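Local coordinates for protein arylamine n-acetyltransferase NAT (Mycobacterium tuberculosis, PDB 4BGF) that transfers acetyl groups from acetyl-CoA to arylamines, probably through a cysteine of a Cys-His-Asp triad, at residues F38-P43 with G207-V212; R64-Y69 with F253-A258. All coordinates share one frame; numbering follows the deposited sequence.

Contact 1. Residues F38-P43 with G207-V212; sequences FENLDP and GLTAAV
The amide arm of Asn40 lies square across Thr209 and works like a short piece of backbone beyond the end of the paired strands. A chi1 of 63° tucks its CG over the main chain, flanked by N and C, which turns the carboxamide toward 207-212. There Asn40 ND2 gives a hydrogen to Gly207 O at 2.6 Å, with the acceptor in the amide plane, and Asn40 OD1 takes Thr209 N at 3.1 Å, a nearly straight bond (168°) whose donor stands above the amide's carbonyl plane. ND2 also reaches Phe204 O, so donor and acceptor sides are both used where helix 203-206 gives way to the strand. Asn40 OD1 and Thr209 O, two acceptors, approach to 3.0 Å without bonding.

Phe38 lies on the same face of the sheet as Ala211, and Phe38 CB packs on the small Ala211 CB at 4.3 Å. With chi1 at 174° the ring swings away from its own N and runs along the strand to Thr209, whose methyl CG2 meets Phe38 CE1 at the ring edge, in plane, at 3.6 Å; Phe204 touches both side chains. Behind the ring, Phe38 N donates to Ala211 O at 2.7 Å and Ala211 N returns a bond to Phe38 O at 2.9 Å. Leu41 CD2 and Leu208 CD1 add an apolar touch at 3.6 Å, while the carboxylate of Glu39 leads away to Arg66. Reciprocal backbone bonds of this kind mark an antiparallel hydrogen-bonded pair: here the short strand 38-39 forms an outer edge of the five-stranded antiparallel sheet.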
ATOM      1  N   PHE A  38       2.237   5.578  -1.457  1.00 28.82           N
ATOM      2  CA  PHE A  38       2.685   4.964  -0.230  1.00 25.06           C
ATOM      3  C   PHE A  38       3.735   5.949   0.219  1.00 25.47           C
ATOM      4  O   PHE A  38       4.424   6.533  -0.617  1.00 24.84           O
ATOM      5  CB  PHE A  38       3.206   3.556  -0.518  1.00 24.65           C
ATOM      6  CG  PHE A  38       3.832   2.860   0.662  1.00 22.15           C
ATOM      7  CD1 PHE A  38       5.118   3.136   1.024  1.00 20.65           C
ATOM      8  CD2 PHE A  38       3.149   1.893   1.353  1.00 20.59           C
ATOM      9  CE1 PHE A  38       5.706   2.490   2.081  1.00 17.84           C
ATOM     10  CE2 PHE A  38       3.733   1.229   2.399  1.00 18.89           C
ATOM     11  CZ  PHE A  38       5.018   1.528   2.762  1.00 18.63           C
ATOM     12  N   GLU A  39       3.716   6.259   1.507  1.00 25.92           N
ATOM     13  CA  GLU A  39       4.716   7.123   2.152  1.00 27.64           C
ATOM     14  C   GLU A  39       4.652   6.856   3.672  1.00 24.05           C
ATOM     15  O   GLU A  39       3.632   6.427   4.181  1.00 19.66           O
ATOM     16  CB  GLU A  39       4.447   8.610   1.891  1.00 24.82           C
ATOM     17  CG  GLU A  39       3.042   9.075   2.356  1.00 23.82           C
ATOM     18  CD  GLU A  39       3.025  10.256   3.322  1.00 17.88           C
ATOM     19  OE1 GLU A  39       3.542  10.157   4.447  1.00 31.51           O
ATOM     20  OE2 GLU A  39       2.462  11.286   2.950  1.00 22.59           O
ATOM     21  N   ASN A  40       5.744   7.091   4.389  1.00 27.07           N
ATOM     22  CA  ASN A  40       5.809   6.844   5.828  1.00 24.89           C
ATOM     23  C   ASN A  40       6.297   8.077   6.519  1.00 20.41           C
ATOM     24  O   ASN A  40       6.934   7.987   7.552  1.00 21.80           O
ATOM     25  CB  ASN A  40       6.802   5.725   6.137  1.00 26.64           C
ATOM     26  CG  ASN A  40       8.229   6.090   5.733  1.00 22.29           C
ATOM     27  OD1 ASN A  40       8.433   6.788   4.758  1.00 20.80           O
ATOM     28  ND2 ASN A  40       9.205   5.640   6.501  1.00 21.69           N
ATOM     29  N   LEU A  41       5.997   9.230   5.943  1.00 19.71           N
ATOM     30  CA  LEU A  41       6.521  10.480   6.455  1.00 21.59           C
ATOM     31  C   LEU A  41       6.122  10.766   7.875  1.00 23.55           C
ATOM     32  O   LEU A  41       6.941  11.268   8.632  1.00 28.45           O
ATOM     33  CB  LEU A  41       6.117  11.652   5.585  1.00 19.85           C
ATOM     34  CG  LEU A  41       6.674  11.652   4.166  1.00 20.15           C
ATOM     35  CD1 LEU A  41       6.128  12.809   3.417  1.00 24.14           C
ATOM     36  CD2 LEU A  41       8.170  11.753   4.246  1.00 26.92           C
ATOM     37  N   ASP A  42       4.882  10.446   8.243  1.00 25.12           N
ATOM     38  CA  ASP A  42       4.441  10.520   9.648  1.00 20.18           C
ATOM     39  C   ASP A  42       5.298   9.663  10.583  1.00 20.87           C
ATOM     40  O   ASP A  42       6.002  10.212  11.391  1.00 24.19           O
ATOM     41  CB  ASP A  42       2.956  10.177   9.825  1.00 22.65           C
ATOM     42  CG  ASP A  42       2.046  11.398   9.744  1.00 22.58           C
ATOM     43  OD1 ASP A  42       2.478  12.444   9.229  1.00 25.11           O
ATOM     44  OD2 ASP A  42       0.888  11.289  10.200  1.00 26.40           O
ATOM     45  N   PRO A  43       5.263   8.330  10.473  1.00 20.89           N
ATOM     46  CA  PRO A  43       6.146   7.585  11.375  1.00 18.83           C
ATOM     47  C   PRO A  43       7.640   8.027  11.396  1.00 30.29           C
ATOM     48  O   PRO A  43       8.282   8.033  12.452  1.00 27.76           O
ATOM     49  CB  PRO A  43       6.033   6.166  10.833  1.00 19.20           C
ATOM     50  CG  PRO A  43       4.696   6.105  10.230  1.00 15.76           C
ATOM     51  CD  PRO A  43       4.399   7.429   9.696  1.00 19.56           C
ATOM     52  N   GLY A 207      13.885   4.817   8.135  1.00 33.12           N
ATOM     53  CA  GLY A 207      14.157   5.349   6.813  1.00 30.79           C
ATOM     54  C   GLY A 207      12.931   5.817   6.046  1.00 25.06           C
ATOM     55  O   GLY A 207      11.788   5.590   6.442  1.00 20.79           O
ATOM     56  N   LEU A 208      13.194   6.462   4.915  1.00 21.32           N
ATOM     57  CA  LEU A 208      12.142   6.962   4.048  1.00 22.54           C
ATOM     58  C   LEU A 208      11.789   5.972   2.919  1.00 21.20           C
ATOM     59  O   LEU A 208      12.628   5.541   2.159  1.00 23.43           O
ATOM     60  CB  LEU A 208      12.515   8.348   3.513  1.00 24.81           C
ATOM     61  CG  LEU A 208      11.693   8.942   2.371  1.00 28.45           C
ATOM     62  CD1 LEU A 208      10.270   9.191   2.789  1.00 31.15           C
ATOM     63  CD2 LEU A 208      12.336  10.212   1.930  1.00 23.16           C
ATOM     64  N   THR A 209      10.527   5.575   2.861  1.00 23.47           N
ATOM     65  CA  THR A 209      10.062   4.721   1.782  1.00 22.95           C
ATOM     66  C   THR A 209       8.841   5.398   1.195  1.00 22.77           C
ATOM     67  O   THR A 209       7.968   5.797   1.946  1.00 27.15           O
ATOM     68  CB  THR A 209       9.783   3.292   2.282  1.00 24.42           C
ATOM     69  OG1 THR A 209       9.108   2.539   1.270  1.00 30.04           O
ATOM     70  CG2 THR A 209       8.943   3.299   3.524  1.00 20.46           C
ATOM     71  N   ALA A 210       8.820   5.612  -0.128  1.00 28.52           N
ATOM     72  CA  ALA A 210       7.623   6.071  -0.862  1.00 22.84           C
ATOM     73  C   ALA A 210       7.359   5.230  -2.112  1.00 23.78           C
ATOM     74  O   ALA A 210       8.256   4.610  -2.634  1.00 21.93           O
ATOM     75  CB  ALA A 210       7.761   7.515  -1.245  1.00 22.25           C
ATOM     76  N   ALA A 211       6.121   5.198  -2.586  1.00 24.50           N
ATOM     77  CA  ALA A 211       5.840   4.589  -3.889  1.00 24.97           C
ATOM     78  C   ALA A 211       4.491   5.027  -4.494  1.00 24.76           C
ATOM     79  O   ALA A 211       3.594   5.463  -3.783  1.00 27.06           O
ATOM     80  CB  ALA A 211       5.960   3.073  -3.817  1.00 23.71           C
ATOM     81  N   VAL A 212       4.396   4.972  -5.823  1.00 24.20           N
ATOM     82  CA  VAL A 212       3.158   5.235  -6.525  1.00 22.60           C
ATOM     83  C   VAL A 212       3.220   4.417  -7.793  1.00 24.87           C
ATOM     84  O   VAL A 212       4.293   4.084  -8.218  1.00 30.34           O
ATOM     85  CB  VAL A 212       2.995   6.734  -6.816  1.00 21.09           C
ATOM     86  CG1 VAL A 212       3.842   7.152  -8.037  1.00 22.67           C
ATOM     87  CG2 VAL A 212       1.548   7.089  -6.979  1.00 21.26           C
TER

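Contact 2. Residues R64-Y69 with F253-A258; sequences RRRGGY and FGINVA
Residues 65-70 spell Arg-Arg-Gly-Gly-Tyr-Cys, the sequence familiar from arylamine N-acetyltransferases that brings the chain to the probable catalytic Cys70 at the start of helix 70-83. Its two arginines, with Arg64 just before them, meet Ile255 and Asn256 in the loop after helix 242-251. Asparagine suits this place because its amide can extend what its backbone begins. Asn256 N donates to Arg65 O at 3.0 Å, and ND2 of Asn256 donates to Arg64 O at 3.2 Å, so one residue grips two consecutive carbonyls just past the end of helix 54-63. The extended first torsion of Asn256 (chi1 -162°) carries the amide on to Arg64 O, which lies in the amide's own plane although ND2 stands above the plane of that carbonyl. The CB atoms of Arg65 and Asn256 pack at 3.8 Å.

Arg66 contributes its aliphatic part: its chain, bent at chi2 and chi3, brings Arg66 CD within 3.8 Å of Asn256 O. Its guanidinium turns to acidic partners, among them Glu39 and Asp259, and Asp259 also binds Arg64. Asn256 is the centre of an inverse gamma turn, closed by a weak bond of 2.8 Å from Val257 N to Ile255 O.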
ATOM      1  N   ARG A  64      -6.292  16.007   3.244  1.00 28.14           N
ATOM      2  CA  ARG A  64      -5.012  16.647   3.407  1.00 27.11           C
ATOM      3  C   ARG A  64      -4.076  16.376   2.252  1.00 31.61           C
ATOM      4  O   ARG A  64      -2.983  16.926   2.214  1.00 34.51           O
ATOM      5  CB  ARG A  64      -4.369  16.252   4.725  1.00 26.03           C
ATOM      6  CG  ARG A  64      -4.832  17.101   5.908  1.00 27.56           C
ATOM      7  CD  ARG A  64      -4.686  16.379   7.224  1.00 26.45           C
ATOM      8  NE  ARG A  64      -3.302  16.078   7.553  1.00 33.23           N
ATOM      9  CZ  ARG A  64      -2.928  15.182   8.455  1.00 31.99           C
ATOM     10  NH1 ARG A  64      -3.856  14.491   9.102  1.00 35.14           N
ATOM     11  NH2 ARG A  64      -1.641  14.971   8.699  1.00 23.48           N
ATOM     12  N   ARG A  65      -4.527  15.549   1.314  1.00 30.56           N
ATOM     13  CA  ARG A  65      -3.734  15.152   0.149  1.00 30.04           C
ATOM     14  C   ARG A  65      -2.383  14.517   0.504  1.00 28.50           C
ATOM     15  O   ARG A  65      -1.357  14.837  -0.092  1.00 28.16           O
ATOM     16  CB  ARG A  65      -3.557  16.338  -0.808  1.00 36.42           C
ATOM     17  CG  ARG A  65      -4.886  16.835  -1.430  1.00 37.46           C
ATOM     18  CD  ARG A  65      -4.707  18.149  -2.198  1.00 42.45           C
ATOM     19  NE  ARG A  65      -4.099  17.932  -3.519  1.00 46.65           N
ATOM     20  CZ  ARG A  65      -4.394  18.627  -4.623  1.00 50.21           C
ATOM     21  NH1 ARG A  65      -5.285  19.614  -4.605  1.00 51.92           N
ATOM     22  NH2 ARG A  65      -3.791  18.339  -5.765  1.00 55.09           N
ATOM     23  N   ARG A  66      -2.412  13.597   1.470  1.00 29.48           N
ATOM     24  CA  ARG A  66      -1.237  12.867   1.913  1.00 25.54           C
ATOM     25  C   ARG A  66      -1.362  11.447   1.446  1.00 19.56           C
ATOM     26  O   ARG A  66      -2.424  11.030   0.994  1.00 25.46           O
ATOM     27  CB  ARG A  66      -1.139  12.873   3.433  1.00 23.45           C
ATOM     28  CG  ARG A  66      -0.698  14.176   4.033  1.00 21.99           C
ATOM     29  CD  ARG A  66       0.803  14.372   3.912  1.00 22.07           C
ATOM     30  NE  ARG A  66       1.585  13.308   4.533  1.00 26.19           N
ATOM     31  CZ  ARG A  66       1.923  13.244   5.821  1.00 23.90           C
ATOM     32  NH1 ARG A  66       1.564  14.170   6.692  1.00 22.85           N
ATOM     33  NH2 ARG A  66       2.637  12.224   6.235  1.00 20.70           N
ATOM     34  N   GLY A  67      -0.264  10.707   1.530  1.00 23.11           N
ATOM     35  CA  GLY A  67      -0.314   9.261   1.395  1.00 17.41           C
ATOM     36  C   GLY A  67      -0.340   8.619   2.764  1.00 16.50           C
ATOM     37  O   GLY A  67      -0.687   9.260   3.729  1.00 26.80           O
ATOM     38  N   GLY A  68       0.050   7.357   2.833  1.00 15.56           N
ATOM     39  CA  GLY A  68       0.072   6.609   4.061  1.00 14.84           C
ATOM     40  C   GLY A  68       0.676   5.259   3.756  1.00 19.44           C
ATOM     41  O   GLY A  68       0.930   4.995   2.600  1.00 21.31           O
ATOM     42  N   TYR A  69       0.905   4.425   4.774  1.00 24.71           N
ATOM     43  CA  TYR A  69       1.381   3.060   4.592  1.00 13.25           C
ATOM     44  C   TYR A  69       0.228   1.994   4.656  1.00 17.50           C
ATOM     45  O   TYR A  69      -0.924   2.345   4.490  1.00 19.94           O
ATOM     46  CB  TYR A  69       2.588   2.779   5.518  1.00 15.24           C
ATOM     47  CG  TYR A  69       2.413   2.557   7.043  1.00 18.52           C
ATOM     48  CD1 TYR A  69       1.179   2.573   7.680  1.00 24.01           C
ATOM     49  CD2 TYR A  69       3.533   2.287   7.832  1.00 16.51           C
ATOM     50  CE1 TYR A  69       1.075   2.343   9.084  1.00 24.06           C
ATOM     51  CE2 TYR A  69       3.445   2.067   9.196  1.00 20.03           C
ATOM     52  CZ  TYR A  69       2.219   2.086   9.820  1.00 23.76           C
ATOM     53  OH  TYR A  69       2.168   1.857  11.180  1.00 23.19           O
ATOM     54  N   PHE A 253       5.690  12.090  -6.464  1.00 26.84           N
ATOM     55  CA  PHE A 253       4.794  11.266  -5.665  1.00 25.66           C
ATOM     56  C   PHE A 253       3.544  12.021  -5.284  1.00 23.75           C
ATOM     57  O   PHE A 253       2.611  11.427  -4.777  1.00 22.68           O
ATOM     58  CB  PHE A 253       5.477  10.677  -4.428  1.00 24.68           C
ATOM     59  CG  PHE A 253       6.502   9.641  -4.744  1.00 25.56           C
ATOM     60  CD1 PHE A 253       6.150   8.324  -4.909  1.00 23.51           C
ATOM     61  CD2 PHE A 253       7.824   9.982  -4.848  1.00 28.04           C
ATOM     62  CE1 PHE A 253       7.087   7.392  -5.177  1.00 21.40           C
ATOM     63  CE2 PHE A 253       8.761   9.044  -5.127  1.00 30.34           C
ATOM     64  CZ  PHE A 253       8.386   7.739  -5.287  1.00 29.04           C
ATOM     65  N   GLY A 254       3.521  13.322  -5.522  1.00 35.50           N
ATOM     66  CA  GLY A 254       2.289  14.085  -5.376  1.00 38.30           C
ATOM     67  C   GLY A 254       1.882  14.385  -3.944  1.00 35.02           C
ATOM     68  O   GLY A 254       0.750  14.794  -3.681  1.00 40.08           O
ATOM     69  N   ILE A 255       2.805  14.181  -3.016  1.00 28.96           N
ATOM     70  CA  ILE A 255       2.532  14.338  -1.596  1.00 26.17           C
ATOM     71  C   ILE A 255       2.395  15.815  -1.231  1.00 26.96           C
ATOM     72  O   ILE A 255       3.243  16.629  -1.570  1.00 26.77           O
ATOM     73  CB  ILE A 255       3.673  13.657  -0.759  1.00 28.02           C
ATOM     74  CG1 ILE A 255       3.710  12.160  -1.061  1.00 25.18           C
ATOM     75  CG2 ILE A 255       3.471  13.844   0.729  1.00 26.82           C
ATOM     76  CD1 ILE A 255       4.915  11.428  -0.560  1.00 20.59           C
ATOM     77  N   ASN A 256       1.333  16.168  -0.522  1.00 31.79           N
ATOM     78  CA  ASN A 256       1.218  17.520   0.007  1.00 34.75           C
ATOM     79  C   ASN A 256       2.174  17.723   1.194  1.00 36.63           C
ATOM     80  O   ASN A 256       1.815  17.637   2.359  1.00 26.83           O
ATOM     81  CB  ASN A 256      -0.221  17.811   0.388  1.00 32.01           C
ATOM     82  CG  ASN A 256      -0.487  19.262   0.535  1.00 35.99           C
ATOM     83  OD1 ASN A 256       0.250  20.093   0.028  1.00 37.31           O
ATOM     84  ND2 ASN A 256      -1.585  19.584   1.179  1.00 41.97           N
ATOM     85  N   VAL A 257       3.421  17.980   0.849  1.00 40.70           N
ATOM     86  CA  VAL A 257       4.470  18.177   1.826  1.00 40.57           C
ATOM     87  C   VAL A 257       4.306  19.436   2.658  1.00 29.78           C
ATOM     88  O   VAL A 257       4.978  19.598   3.664  1.00 30.76           O
ATOM     89  CB  VAL A 257       5.827  18.224   1.141  1.00 39.35           C
ATOM     90  CG1 VAL A 257       6.200  16.829   0.656  1.00 39.10           C
ATOM     91  CG2 VAL A 257       5.834  19.257   0.018  1.00 30.49           C
ATOM     92  N   ALA A 258       3.427  20.335   2.248  1.00 31.28           N
ATOM     93  CA  ALA A 258       3.187  21.531   3.035  1.00 33.28           C
ATOM     94  C   ALA A 258       2.353  21.179   4.261  1.00 48.67           C
ATOM     95  O   ALA A 258       2.312  21.922   5.234  1.00 48.29           O
ATOM     96  CB  ALA A 258       2.480  22.538   2.218  1.00 35.70           C
TER
HETATM   97  O   HOH W   1      -0.930  12.310  -2.264  1.00 27.80           O

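Overall arrangement
Contacts 1 and 2, with centres about 9 Å apart, meet through the buried Arg66. Arg66 NE lies 2.7 Å from Glu39 OE2 and Arg66 NH2 3.0 Å from Asp42 OD1, both salt bridges, tying the edge strand and the helix after it to the loop before Cys70. Gly67 N also donates to Glu39 OE2. On the other segments, Phe253 CE1 packs 3.3 Å from Ala211 CA. Residues 64-69 lead directly to Cys70, which with His110 and Asp127 has the geometry of the triad expected in this family. Phe38, of contact 1, lies near that probable triad without touching it and packs on Tyr69, the residue just before Cys70.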